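Local coordinates for protein ribokinase (Thermotoga maritima, PDB 1VM7) that probably phosphorylates ribose at O-5 with ATP and a divalent cation, most likely magnesium, yielding ribose 5-phosphate for nucleotide and amino-acid synthesis or the pentose phosphate pathway, at residues D200-F205 with A212-E217. Numbering follows the deposited sequence.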
loop_
_atom_site.group_PDB
_atom_site.type_symbol
_atom_site.label_atom_id
_atom_site.label_comp_id
_atom_site.label_asym_id
_atom_site.label_seq_id
_atom_site.Cartn_x
_atom_site.Cartn_y
_atom_site.Cartn_z
ATOM N N ASP A 200 -32.212 4.783 6.213
ATOM C CA ASP A 200 -31.758 4.807 7.599
ATOM C C ASP A 200 -32.617 5.701 8.480
ATOM O O ASP A 200 -33.052 5.289 9.563
ATOM C CB ASP A 200 -30.303 5.241 7.713
ATOM C CG ASP A 200 -29.355 4.189 7.190
ATOM O OD1 ASP A 200 -29.808 3.028 7.018
ATOM O OD2 ASP A 200 -28.171 4.523 6.950
ATOM N N PHE A 201 -32.877 6.919 8.021
ATOM C CA PHE A 201 -33.540 7.904 8.881
ATOM C C PHE A 201 -35.057 8.010 8.750
ATOM O O PHE A 201 -35.728 8.454 9.673
ATOM C CB PHE A 201 -32.898 9.274 8.703
ATOM C CG PHE A 201 -31.533 9.340 9.252
ATOM C CD1 PHE A 201 -31.335 9.351 10.620
ATOM C CD2 PHE A 201 -30.440 9.323 8.422
ATOM C CE1 PHE A 201 -30.065 9.385 11.150
ATOM C CE2 PHE A 201 -29.154 9.365 8.945
ATOM C CZ PHE A 201 -28.972 9.393 10.312
ATOM N N PHE A 202 -35.592 7.626 7.606
ATOM C CA PHE A 202 -37.017 7.742 7.393
ATOM C C PHE A 202 -37.676 6.368 7.146
ATOM O O PHE A 202 -38.856 6.306 6.860
ATOM C CB PHE A 202 -37.296 8.726 6.243
ATOM C CG PHE A 202 -36.463 10.009 6.285
ATOM C CD1 PHE A 202 -36.474 10.839 7.399
ATOM C CD2 PHE A 202 -35.729 10.411 5.177
ATOM C CE1 PHE A 202 -35.744 12.017 7.421
ATOM C CE2 PHE A 202 -34.993 11.580 5.186
ATOM C CZ PHE A 202 -34.988 12.386 6.318
ATOM N N GLY A 203 -36.899 5.287 7.242
ATOM C CA GLY A 203 -37.409 3.927 7.145
ATOM C C GLY A 203 -37.784 3.439 5.754
ATOM O O GLY A 203 -38.301 2.326 5.610
ATOM N N GLU A 204 -37.556 4.256 4.735
ATOM C CA GLU A 204 -37.890 3.894 3.365
ATOM C C GLU A 204 -37.175 4.844 2.442
ATOM O O GLU A 204 -36.606 5.842 2.889
ATOM C CB GLU A 204 -39.417 3.910 3.093
ATOM C CG GLU A 204 -40.163 5.185 3.489
ATOM C CD GLU A 204 -41.610 5.253 2.966
ATOM O OE1 GLU A 204 -42.252 4.216 2.655
ATOM O OE2 GLU A 204 -42.117 6.395 2.878
ATOM N N PHE A 205 -37.155 4.490 1.165
ATOM C CA PHE A 205 -36.753 5.391 0.112
ATOM C C PHE A 205 -37.844 5.339 -0.934
ATOM O O PHE A 205 -38.062 4.303 -1.554
ATOM C CB PHE A 205 -35.440 4.964 -0.503
ATOM C CG PHE A 205 -35.041 5.810 -1.665
ATOM C CD1 PHE A 205 -34.672 7.137 -1.471
ATOM C CD2 PHE A 205 -35.072 5.299 -2.957
ATOM C CE1 PHE A 205 -34.310 7.920 -2.522
ATOM C CE2 PHE A 205 -34.698 6.096 -4.025
ATOM C CZ PHE A 205 -34.318 7.402 -3.804
ATOM N N ALA A 212 -35.277 14.448 0.169
ATOM C CA ALA A 212 -34.739 15.772 0.343
ATOM C C ALA A 212 -35.702 16.598 1.179
ATOM O O ALA A 212 -35.256 17.330 2.079
ATOM C CB ALA A 212 -34.491 16.427 -0.979
ATOM N N GLU A 213 -37.000 16.459 0.897
ATOM C CA GLU A 213 -38.031 17.150 1.652
ATOM C C GLU A 213 -38.021 16.771 3.112
ATOM O O GLU A 213 -38.197 17.622 3.969
ATOM C CB GLU A 213 -39.405 16.857 1.096
ATOM C CG GLU A 213 -39.841 17.779 -0.022
ATOM C CD GLU A 213 -41.364 17.785 -0.178
ATOM O OE1 GLU A 213 -42.035 16.890 0.394
ATOM O OE2 GLU A 213 -41.900 18.702 -0.842
ATOM N N LYS A 214 -37.841 15.490 3.403
ATOM C CA LYS A 214 -37.828 15.058 4.795
ATOM C C LYS A 214 -36.649 15.611 5.526
ATOM O O LYS A 214 -36.750 15.918 6.698
ATOM C CB LYS A 214 -37.860 13.554 4.918
ATOM C CG LYS A 214 -39.161 13.050 4.485
ATOM C CD LYS A 214 -39.341 11.568 4.579
ATOM C CE LYS A 214 -40.754 11.256 4.215
ATOM N NZ LYS A 214 -41.731 12.099 5.024
ATOM N N PHE A 215 -35.518 15.743 4.846
ATOM C CA PHE A 215 -34.374 16.352 5.493
ATOM C C PHE A 215 -34.646 17.811 5.864
ATOM O O PHE A 215 -34.267 18.264 6.945
ATOM C CB PHE A 215 -33.121 16.202 4.646
ATOM C CG PHE A 215 -32.488 14.868 4.803
ATOM C CD1 PHE A 215 -31.989 14.481 6.052
ATOM C CD2 PHE A 215 -32.421 13.982 3.745
ATOM C CE1 PHE A 215 -31.415 13.242 6.239
ATOM C CE2 PHE A 215 -31.843 12.724 3.921
ATOM C CZ PHE A 215 -31.335 12.354 5.176
ATOM N N LEU A 216 -35.356 18.521 4.993
ATOM C CA LEU A 216 -35.851 19.858 5.327
ATOM C C LEU A 216 -36.640 19.857 6.646
ATOM O O LEU A 216 -36.501 20.793 7.438
ATOM C CB LEU A 216 -36.751 20.438 4.231
ATOM C CG LEU A 216 -36.174 20.761 2.861
ATOM C CD1 LEU A 216 -37.230 21.400 1.991
ATOM C CD2 LEU A 216 -34.956 21.669 2.974
ATOM N N GLU A 217 -37.436 18.814 6.886
ATOM C CA GLU A 217 -38.197 18.696 8.127
ATOM C C GLU A 217 -37.347 18.494 9.376
ATOM O O GLU A 217 -37.811 18.799 10.483
ATOM C CB GLU A 217 -39.245 17.583 8.055
ATOM C CG GLU A 217 -40.471 17.971 7.276
ATOM C CD GLU A 217 -41.619 17.040 7.530
ATOM O OE1 GLU A 217 -41.400 15.945 8.075
ATOM O OE2 GLU A 217 -42.756 17.412 7.204
#
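F202 turns the far edge of its ring (CE2, CZ) toward the face of F215: F202 CZ hangs over the middle of the F215 ring, and F202 CE2 comes to 3.6 Å from F215 CE2. The pair is an edge-to-face (T-shaped) stack, with ring centroids 4.7 Å apart and planes turned 65° to one another. One face of F202 is taken by K214, whose CB sits 3.5 Å from the ring centroid and nearly on its normal, a CH-pi contact. Lysine suits this partly exposed position because its methylenes are apolar: extended through chi2 and chi3, the chain runs back over the ring, antiparallel to F202, bringing K214 CD to 3.7 Å from F202 CG, before it bends at chi4 (-52°) and turns the amine off the ring. The opposite face of F202 carries CB of its own neighbour F201, set toward the ring's rim. These contacts join the end of helix 191-202 to helix 208-217, consecutive helices that precede strand 222-226 of the large sheet in this PfkB-family (ribokinase-like) alpha/beta fold. Farther inward, F215 is buried among L197, V220 and V223 and meets the ring of F181; phenylalanine suits this place, since its flat ring packs among apolar neighbours and still presents one face to F202. F181 also meets F201 edge-to-face. Immediately after F202 the helix breaks at G203, whose positive phi (75°) glycine adopts readily, and E204 O is hydrogen-bonded to S198 OG.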